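Local structure of ActII protein (Streptomyces coelicolor, 2OPT) at residues G124-E129 against A214-A219; E77-M82 against N119-G124; V65-P70 against E115-L120. The protein is a TetR-family transcriptional repressor that probably binds regulatory DNA through a helix-turn-helix motif, and also binds the antibiotic actinorhodin and its precursor (S)-DNPA. One frame throughout, in Å; residues are numbered along the deposited sequence.

Interaction 1. Residues G124-E129 against A214-A219; sequences GGLHDE and AGAGEA
L126 meets A216 methyl to methyl: its CD1 branch lies 3.8 Å from A216 CB, which points toward the 124-129 turn. The leucine's own CB does not head for helix 197-219; CG sits beside the backbone N, anti to the carbonyl carbon (chi1 -81°), and from there CD1 swings across to the helix. A216 CB also lies 4.0 Å from G125 O, so one small methyl sits against both a leucine branch and a peptide oxygen. Alanine suits this place because it lets the backbones come close, the CA atoms of L126 and A216 being 5.0 Å apart. The glycine at G125 fits the turn for a different reason, its positive phi of 81° being a conformation that glycine adopts readily.

The segment is the connection between helix 108-123 and helix 128-150 in the all-helical C-terminal domain of a TetR-family protein, and H127 is the N-cap residue of the second helix. In the first turn of that helix E129 forms a salt bridge with R199 of the second subunit, placing the contact at the border of the dimer interface.

H127 extends the contact toward the C-terminal end of the 214-219 segment. Its CG stands between the backbone N and the carbonyl carbon (chi1 60°), which sends the ring toward the end of helix 197-219. CE1 presents the ring edge to G215 O, 4.3 Å away and near the ring plane. A219 is poorly ordered and exposed, the placement of its methyl near the ring is doubtful, and the contact thins out toward solvent there.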
loop_
_atom_site.group_PDB
_atom_site.type_symbol
_atom_site.label_atom_id
_atom_site.label_comp_id
_atom_site.label_asym_id
_atom_site.label_seq_id
_atom_site.Cartn_x
_atom_site.Cartn_y
_atom_site.Cartn_z
ATOM N N GLY A 124 0.784 20.241 -14.721
ATOM C CA GLY A 124 1.259 20.977 -13.568
ATOM C C GLY A 124 2.754 21.216 -13.538
ATOM O O GLY A 124 3.298 21.637 -12.515
ATOM N N GLY A 125 3.428 20.942 -14.652
ATOM C CA GLY A 125 4.841 21.179 -14.775
ATOM C C GLY A 125 5.736 20.125 -14.190
ATOM O O GLY A 125 6.934 20.350 -14.076
ATOM N N LEU A 126 5.184 18.963 -13.823
ATOM C CA LEU A 126 5.999 17.840 -13.336
ATOM C C LEU A 126 6.841 17.201 -14.477
ATOM O O LEU A 126 6.270 16.804 -15.520
ATOM C CB LEU A 126 5.069 16.766 -12.701
ATOM C CG LEU A 126 4.558 16.955 -11.270
ATOM C CD1 LEU A 126 3.883 18.290 -11.087
ATOM C CD2 LEU A 126 3.591 15.846 -10.861
ATOM N N HIS A 127 8.148 17.069 -14.277
ATOM C CA HIS A 127 9.025 16.419 -15.250
ATOM C C HIS A 127 8.657 14.959 -15.343
ATOM O O HIS A 127 7.943 14.440 -14.465
ATOM C CB HIS A 127 10.541 16.597 -14.925
ATOM C CG HIS A 127 10.968 16.031 -13.598
ATOM N ND1 HIS A 127 10.954 16.769 -12.430
ATOM C CD2 HIS A 127 11.471 14.816 -13.263
ATOM C CE1 HIS A 127 11.398 16.028 -11.431
ATOM N NE2 HIS A 127 11.722 14.840 -11.909
ATOM N N ASP A 128 9.110 14.302 -16.412
ATOM C CA ASP A 128 8.621 12.975 -16.804
ATOM C C ASP A 128 8.629 11.957 -15.649
ATOM O O ASP A 128 7.645 11.280 -15.452
ATOM C CB ASP A 128 9.468 12.414 -17.959
ATOM C CG ASP A 128 9.289 13.176 -19.275
ATOM O OD1 ASP A 128 8.470 14.113 -19.342
ATOM O OD2 ASP A 128 9.966 12.807 -20.257
ATOM N N GLU A 129 9.751 11.815 -14.931
ATOM C CA GLU A 129 9.848 10.797 -13.871
ATOM C C GLU A 129 8.936 11.099 -12.709
ATOM O O GLU A 129 8.428 10.190 -12.087
ATOM C CB GLU A 129 11.260 10.642 -13.314
ATOM C CG GLU A 129 12.169 9.742 -14.192
ATOM C CD GLU A 129 13.475 9.333 -13.486
ATOM O OE1 GLU A 129 13.746 9.829 -12.338
ATOM O OE2 GLU A 129 14.226 8.511 -14.101
ATOM N N ALA A 214 6.533 20.541 -4.683
ATOM C CA ALA A 214 7.868 20.905 -4.205
ATOM C C ALA A 214 8.916 20.402 -5.163
ATOM O O ALA A 214 9.867 21.098 -5.449
ATOM C CB ALA A 214 8.133 20.364 -2.808
ATOM N N GLY A 215 8.739 19.179 -5.641
ATOM C CA GLY A 215 9.643 18.556 -6.588
ATOM C C GLY A 215 9.602 19.199 -7.971
ATOM O O GLY A 215 10.612 19.195 -8.669
ATOM N N ALA A 216 8.438 19.718 -8.380
ATOM C CA ALA A 216 8.306 20.370 -9.684
ATOM C C ALA A 216 8.948 21.756 -9.625
ATOM O O ALA A 216 9.553 22.202 -10.603
ATOM C CB ALA A 216 6.837 20.481 -10.104
ATOM N N GLY A 217 8.796 22.411 -8.462
ATOM C CA GLY A 217 9.355 23.740 -8.154
ATOM C C GLY A 217 10.879 23.876 -8.034
ATOM O O GLY A 217 11.420 24.928 -8.416
ATOM N N GLU A 218 11.545 22.846 -7.520
ATOM C CA GLU A 218 13.000 22.767 -7.583
ATOM C C GLU A 218 13.477 22.505 -9.008
ATOM O O GLU A 218 14.310 23.239 -9.539
ATOM C CB GLU A 218 13.518 21.676 -6.645
ATOM C CG GLU A 218 13.096 20.269 -7.038
ATOM C CD GLU A 218 13.542 19.226 -6.033
ATOM O OE1 GLU A 218 14.138 19.606 -5.004
ATOM O OE2 GLU A 218 13.296 18.024 -6.273
ATOM N N ALA A 219 12.942 21.455 -9.621
ATOM C CA ALA A 219 12.996 21.304 -11.071
ATOM C C ALA A 219 13.177 22.653 -11.758
ATOM O O ALA A 219 14.204 22.907 -12.388
ATOM C CB ALA A 219 11.742 20.611 -11.579
#

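Interaction 2. Residues E77-M82 against N119-G124; sequences EQVKEM and NLLRSG
L120 reaches from helix 108-123 to Q78, V79 and M82 of helix 75-92. Its CB points toward that helix, and CG stands anti to the backbone N (chi1 -173°), which carries the fork toward helix 75-92 and leaves the two methyls to do the touching. CD1 turns to Q78, lying 3.5 Å from OE1 and 4.1 Å from CB. CD2 rests on the backbone of the opposing helix, 3.9 Å from Q78 O, and has V79 CG2 at 4.2 Å and the sulfur of M82, SD, at the margin.

The two helices belong to the C-terminal domain of the TetR fold and run nearly antiparallel here, their short axes 10.6 Å apart at an angle of 159°. A forked leucine suits that spacing, since it can span the gap and spread over three residues.

Beside it V79 CG2 also meets L121 CD2 at 4.3 Å, a second apolar touch between buried branched side chains. Q78 is buried too, but its amide is satisfied by the incoming loop: OE1 accepts from E71 N and NE2 donates to E69 O. Near the helix end, S123 OG donates to L120 O at 2.6 Å, and W75 NE1 uses the same carbonyl.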
loop_
_atom_site.group_PDB
_atom_site.type_symbol
_atom_site.label_atom_id
_atom_site.label_comp_id
_atom_site.label_asym_id
_atom_site.label_seq_id
_atom_site.Cartn_x
_atom_site.Cartn_y
_atom_site.Cartn_z
ATOM N N GLU A 77 -6.159 21.116 -6.534
ATOM C CA GLU A 77 -7.479 20.677 -6.204
ATOM C C GLU A 77 -8.021 19.658 -7.234
ATOM O O GLU A 77 -8.815 18.826 -6.893
ATOM C CB GLU A 77 -8.392 21.895 -6.054
ATOM C CG GLU A 77 -7.992 22.798 -4.885
ATOM C CD GLU A 77 -8.237 22.149 -3.497
ATOM O OE1 GLU A 77 -9.392 21.754 -3.212
ATOM O OE2 GLU A 77 -7.283 22.054 -2.688
ATOM N N GLN A 78 -7.584 19.735 -8.496
ATOM C CA GLN A 78 -8.026 18.755 -9.496
ATOM C C GLN A 78 -7.415 17.366 -9.232
ATOM O O GLN A 78 -8.042 16.334 -9.470
ATOM C CB GLN A 78 -7.676 19.226 -10.905
ATOM C CG GLN A 78 -8.600 20.249 -11.438
ATOM C CD GLN A 78 -8.461 20.445 -12.925
ATOM O OE1 GLN A 78 -7.380 20.740 -13.437
ATOM N NE2 GLN A 78 -9.582 20.394 -13.614
ATOM N N VAL A 79 -6.159 17.348 -8.789
ATOM C CA VAL A 79 -5.510 16.090 -8.385
ATOM C C VAL A 79 -6.260 15.535 -7.171
ATOM O O VAL A 79 -6.692 14.391 -7.163
ATOM C CB VAL A 79 -4.007 16.320 -8.116
ATOM C CG1 VAL A 79 -3.302 15.007 -7.797
ATOM C CG2 VAL A 79 -3.364 16.873 -9.369
ATOM N N LYS A 80 -6.449 16.324 -6.138
ATOM C CA LYS A 80 -7.351 15.894 -5.064
ATOM C C LYS A 80 -8.638 15.290 -5.558
ATOM O O LYS A 80 -9.016 14.186 -5.127
ATOM C CB LYS A 80 -7.664 17.068 -4.144
ATOM C CG LYS A 80 -6.420 17.481 -3.361
ATOM C CD LYS A 80 -6.708 18.616 -2.372
ATOM C CE LYS A 80 -5.458 18.816 -1.491
ATOM N NZ LYS A 80 -5.761 19.923 -0.564
ATOM N N GLU A 81 -9.321 16.016 -6.446
ATOM C CA GLU A 81 -10.634 15.622 -6.999
ATOM C C GLU A 81 -10.589 14.240 -7.624
ATOM O O GLU A 81 -11.475 13.404 -7.416
ATOM C CB GLU A 81 -11.083 16.604 -8.091
ATOM C CG GLU A 81 -12.211 16.035 -9.009
ATOM C CD GLU A 81 -12.532 16.882 -10.263
ATOM O OE1 GLU A 81 -11.991 17.988 -10.431
ATOM O OE2 GLU A 81 -13.373 16.421 -11.070
ATOM N N MET A 82 -9.571 14.026 -8.452
ATOM C CA MET A 82 -9.375 12.751 -9.132
ATOM C C MET A 82 -9.083 11.626 -8.145
ATOM O O MET A 82 -9.510 10.488 -8.343
ATOM C CB MET A 82 -8.240 12.865 -10.152
ATOM C CG MET A 82 -7.544 11.552 -10.467
ATOM S SD MET A 82 -5.946 11.799 -11.265
ATOM C CE MET A 82 -4.852 11.771 -9.849
ATOM N N ASN A 119 -1.899 13.280 -18.313
ATOM C CA ASN A 119 -2.120 14.587 -18.882
ATOM C C ASN A 119 -2.209 15.618 -17.762
ATOM O O ASN A 119 -1.563 16.679 -17.840
ATOM C CB ASN A 119 -3.366 14.620 -19.793
ATOM C CG ASN A 119 -3.331 15.768 -20.782
ATOM O OD1 ASN A 119 -2.329 16.015 -21.427
ATOM N ND2 ASN A 119 -4.439 16.453 -20.922
ATOM N N LEU A 120 -2.995 15.330 -16.722
ATOM C CA LEU A 120 -3.201 16.313 -15.635
ATOM C C LEU A 120 -1.903 16.589 -14.871
ATOM O O LEU A 120 -1.573 17.737 -14.563
ATOM C CB LEU A 120 -4.229 15.799 -14.632
ATOM C CG LEU A 120 -4.725 16.721 -13.486
ATOM C CD1 LEU A 120 -5.203 18.080 -13.987
ATOM C CD2 LEU A 120 -5.811 16.042 -12.648
ATOM N N LEU A 121 -1.201 15.524 -14.527
ATOM C CA LEU A 121 0.060 15.634 -13.766
ATOM C C LEU A 121 1.112 16.460 -14.494
ATOM O O LEU A 121 1.651 17.417 -13.944
ATOM C CB LEU A 121 0.590 14.255 -13.374
ATOM C CG LEU A 121 -0.302 13.462 -12.393
ATOM C CD1 LEU A 121 0.106 11.973 -12.299
ATOM C CD2 LEU A 121 -0.448 14.086 -10.993
ATOM N N ARG A 122 1.373 16.129 -15.745
ATOM C CA ARG A 122 2.255 16.941 -16.582
ATOM C C ARG A 122 1.827 18.389 -16.790
ATOM O O ARG A 122 2.662 19.283 -16.897
ATOM C CB ARG A 122 2.477 16.274 -17.940
ATOM C CG ARG A 122 3.084 14.904 -17.808
ATOM C CD ARG A 122 4.279 14.764 -18.681
ATOM N NE ARG A 122 3.860 14.270 -19.964
ATOM C CZ ARG A 122 4.564 14.305 -21.090
ATOM N NH1 ARG A 122 5.799 14.820 -21.123
ATOM N NH2 ARG A 122 3.995 13.817 -22.194
ATOM N N SER A 123 0.535 18.632 -16.894
ATOM C CA SER A 123 0.032 19.985 -17.036
ATOM C C SER A 123 0.451 20.855 -15.854
ATOM O O SER A 123 0.487 22.055 -15.971
ATOM C CB SER A 123 -1.473 19.980 -17.176
ATOM O OG SER A 123 -2.046 19.863 -15.894
ATOM N N GLY A 124 0.784 20.241 -14.721
ATOM C CA GLY A 124 1.259 20.977 -13.568
ATOM C C GLY A 124 2.754 21.216 -13.538
ATOM O O GLY A 124 3.298 21.637 -12.515
#

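Interaction 3. Residues V65-P70 against E115-L120; sequences VEVPEP and ERTMNL
R116 grips the carbonyl oxygen of V67 side-on with two nitrogens. NH2 donates to V67 O over 2.9 Å and NE over 3.2 Å, and the oxygen lies at the edge of the guanidinium, practically in its plane; the NH2 bond is the straighter, at 156°. A bend at chi3 (65°) turns the guanidinium so that its NE/NH2 side meets V67 O. E69 adds charge to the grip: its OE1 forms a salt bridge with R116 NH1 at 3.0 Å, and NH1 and NH2 each give it a weak hydrogen bond. Both of these bonds are bent, and the carboxylate and guanidinium planes lie 58° apart. A leucine in place of R116 would probably leave V67 O without its two donors and the E69 carboxylate without its charge partner, freeing that side chain to turn.

Water 1 donates to P68 O at 2.6 Å and also to R116 O, tying backbone to backbone, while water 2 connects N119 ND2 with E69 OE2, the latter weakly.

The segment is part of the linker between helix 50-61, which follows the predicted helix-turn-helix, and helix 75-92 of the C-terminal domain. Its extended, proline-rich backbone has no regular structure; side chains of helix 108-123 hold one side of it, and from helix 75-92 S85 OG bonds to E66 N.

Beneath the polar layer, V67 presses on the helix: CG1 lies 3.7 Å from T117 N, and CG2 faces T117 OG1, a hydroxyl bonded to G113 O. Further along, P70 CG is 4.1 Å from L120 CD1, and the proline ring also lies against the amide of N119, whose OD1 accepts from N184 of the second subunit. CG of P68 meets L120 CD2 at 4.2 Å, the two side chains crossing at a slant.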
loop_
_atom_site.group_PDB
_atom_site.type_symbol
_atom_site.label_atom_id
_atom_site.label_comp_id
_atom_site.label_asym_id
_atom_site.label_seq_id
_atom_site.Cartn_x
_atom_site.Cartn_y
_atom_site.Cartn_z
ATOM N N VAL A 65 -14.335 6.541 -12.257
ATOM C CA VAL A 65 -13.323 7.474 -11.817
ATOM C C VAL A 65 -13.239 8.632 -12.812
ATOM O O VAL A 65 -12.901 8.440 -13.994
ATOM C CB VAL A 65 -11.928 6.824 -11.757
ATOM C CG1 VAL A 65 -10.882 7.894 -11.379
ATOM C CG2 VAL A 65 -11.941 5.655 -10.793
ATOM N N GLU A 66 -13.519 9.840 -12.357
ATOM C CA GLU A 66 -13.527 10.912 -13.298
ATOM C C GLU A 66 -12.239 11.755 -13.090
ATOM O O GLU A 66 -11.983 12.277 -12.012
ATOM C CB GLU A 66 -14.870 11.660 -13.217
ATOM C CG GLU A 66 -15.643 11.776 -14.600
ATOM C CD GLU A 66 -16.448 10.529 -15.012
ATOM O OE1 GLU A 66 -16.040 9.793 -15.944
ATOM O OE2 GLU A 66 -17.516 10.293 -14.423
ATOM N N VAL A 67 -11.423 11.801 -14.136
ATOM C CA VAL A 67 -10.203 12.568 -14.164
ATOM C C VAL A 67 -10.534 13.809 -14.977
ATOM O O VAL A 67 -10.959 13.708 -16.131
ATOM C CB VAL A 67 -9.042 11.782 -14.840
ATOM C CG1 VAL A 67 -7.773 12.567 -14.702
ATOM C CG2 VAL A 67 -8.895 10.400 -14.188
ATOM N N PRO A 68 -10.428 14.995 -14.358
ATOM C CA PRO A 68 -10.868 16.178 -15.089
ATOM C C PRO A 68 -9.915 16.610 -16.172
ATOM O O PRO A 68 -8.704 16.266 -16.160
ATOM C CB PRO A 68 -10.939 17.232 -13.989
ATOM C CG PRO A 68 -9.889 16.790 -13.010
ATOM C CD PRO A 68 -10.014 15.317 -12.973
ATOM N N GLU A 69 -10.460 17.326 -17.152
ATOM C CA GLU A 69 -9.615 17.997 -18.141
ATOM C C GLU A 69 -8.853 19.104 -17.414
ATOM O O GLU A 69 -9.448 19.784 -16.567
ATOM C CB GLU A 69 -10.518 18.580 -19.222
ATOM C CG GLU A 69 -9.813 18.751 -20.581
ATOM C CD GLU A 69 -9.290 17.408 -21.180
ATOM O OE1 GLU A 69 -9.953 16.357 -21.034
ATOM O OE2 GLU A 69 -8.235 17.418 -21.837
ATOM N N PRO A 70 -7.555 19.277 -17.687
ATOM C CA PRO A 70 -6.813 20.294 -16.903
ATOM C C PRO A 70 -7.397 21.728 -16.959
ATOM O O PRO A 70 -7.723 22.210 -18.030
ATOM C CB PRO A 70 -5.415 20.243 -17.538
ATOM C CG PRO A 70 -5.315 18.839 -18.035
ATOM C CD PRO A 70 -6.644 18.542 -18.594
ATOM N N GLU A 115 -4.026 7.809 -19.180
ATOM C CA GLU A 115 -3.718 8.904 -20.094
ATOM C C GLU A 115 -4.153 10.255 -19.538
ATOM O O GLU A 115 -3.420 11.219 -19.581
ATOM C CB GLU A 115 -4.356 8.619 -21.445
ATOM C CG GLU A 115 -4.102 9.669 -22.563
ATOM C CD GLU A 115 -2.670 9.891 -22.909
ATOM O OE1 GLU A 115 -1.835 8.972 -22.821
ATOM O OE2 GLU A 115 -2.376 11.025 -23.341
ATOM N N ARG A 116 -5.405 10.363 -19.114
ATOM C CA ARG A 116 -5.912 11.578 -18.564
ATOM C C ARG A 116 -5.183 11.975 -17.286
ATOM O O ARG A 116 -4.856 13.156 -17.101
ATOM C CB ARG A 116 -7.425 11.400 -18.322
ATOM C CG ARG A 116 -8.185 11.209 -19.679
ATOM C CD ARG A 116 -9.684 11.024 -19.461
ATOM N NE ARG A 116 -10.243 12.252 -18.910
ATOM C CZ ARG A 116 -10.553 13.336 -19.623
ATOM N NH1 ARG A 116 -10.334 13.378 -20.957
ATOM N NH2 ARG A 116 -11.069 14.412 -18.990
ATOM N N THR A 117 -4.896 11.000 -16.416
ATOM C CA THR A 117 -4.132 11.256 -15.200
ATOM C C THR A 117 -2.774 11.863 -15.544
ATOM O O THR A 117 -2.378 12.916 -15.024
ATOM C CB THR A 117 -3.915 9.942 -14.400
ATOM O OG1 THR A 117 -5.179 9.455 -13.908
ATOM C CG2 THR A 117 -2.971 10.166 -13.181
ATOM N N MET A 118 -2.046 11.220 -16.429
ATOM C CA MET A 118 -0.759 11.740 -16.782
ATOM C C MET A 118 -0.880 13.091 -17.470
ATOM O O MET A 118 -0.041 13.950 -17.259
ATOM C CB MET A 118 -0.052 10.766 -17.718
ATOM C CG MET A 118 0.333 9.491 -16.992
ATOM S SD MET A 118 1.412 9.792 -15.563
ATOM C CE MET A 118 1.010 8.381 -14.568
ATOM N N ASN A 119 -1.899 13.280 -18.313
ATOM C CA ASN A 119 -2.120 14.587 -18.882
ATOM C C ASN A 119 -2.209 15.618 -17.762
ATOM O O ASN A 119 -1.563 16.679 -17.840
ATOM C CB ASN A 119 -3.366 14.620 -19.793
ATOM C CG ASN A 119 -3.331 15.768 -20.782
ATOM O OD1 ASN A 119 -2.329 16.015 -21.427
ATOM N ND2 ASN A 119 -4.439 16.453 -20.922
ATOM N N LEU A 120 -2.995 15.330 -16.722
ATOM C CA LEU A 120 -3.201 16.313 -15.635
ATOM C C LEU A 120 -1.903 16.589 -14.871
ATOM O O LEU A 120 -1.573 17.737 -14.563
ATOM C CB LEU A 120 -4.229 15.799 -14.632
ATOM C CG LEU A 120 -4.725 16.721 -13.486
ATOM C CD1 LEU A 120 -5.203 18.080 -13.987
ATOM C CD2 LEU A 120 -5.811 16.042 -12.648
HETATM O O HOH W 1 -6.881 15.165 -17.637
HETATM O O HOH W 2 -7.110 15.100 -20.416
#

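Interactions 2 and 3 share N119 and L120, and their centres are only about 6 Å apart: L120 faces helix 75-92 and the 65-70 linker at once. P68 also joins them directly, its CG packing 3.5 Å from E81 OE1. Interaction 1 follows where helix 108-123 ends, sharing G124 with interaction 2; their centres are about 13 Å apart, and L126 CB packs 3.7 Å from L121 O. Interaction 3 lies farther from interaction 1, about 17 Å between centres. Helix 108-123 thus joins the linker from the DNA-binding side to the turn beside helix 197-219. Each contact has residues touching the second subunit. The structure is the apo form, with no bound actinorhodin.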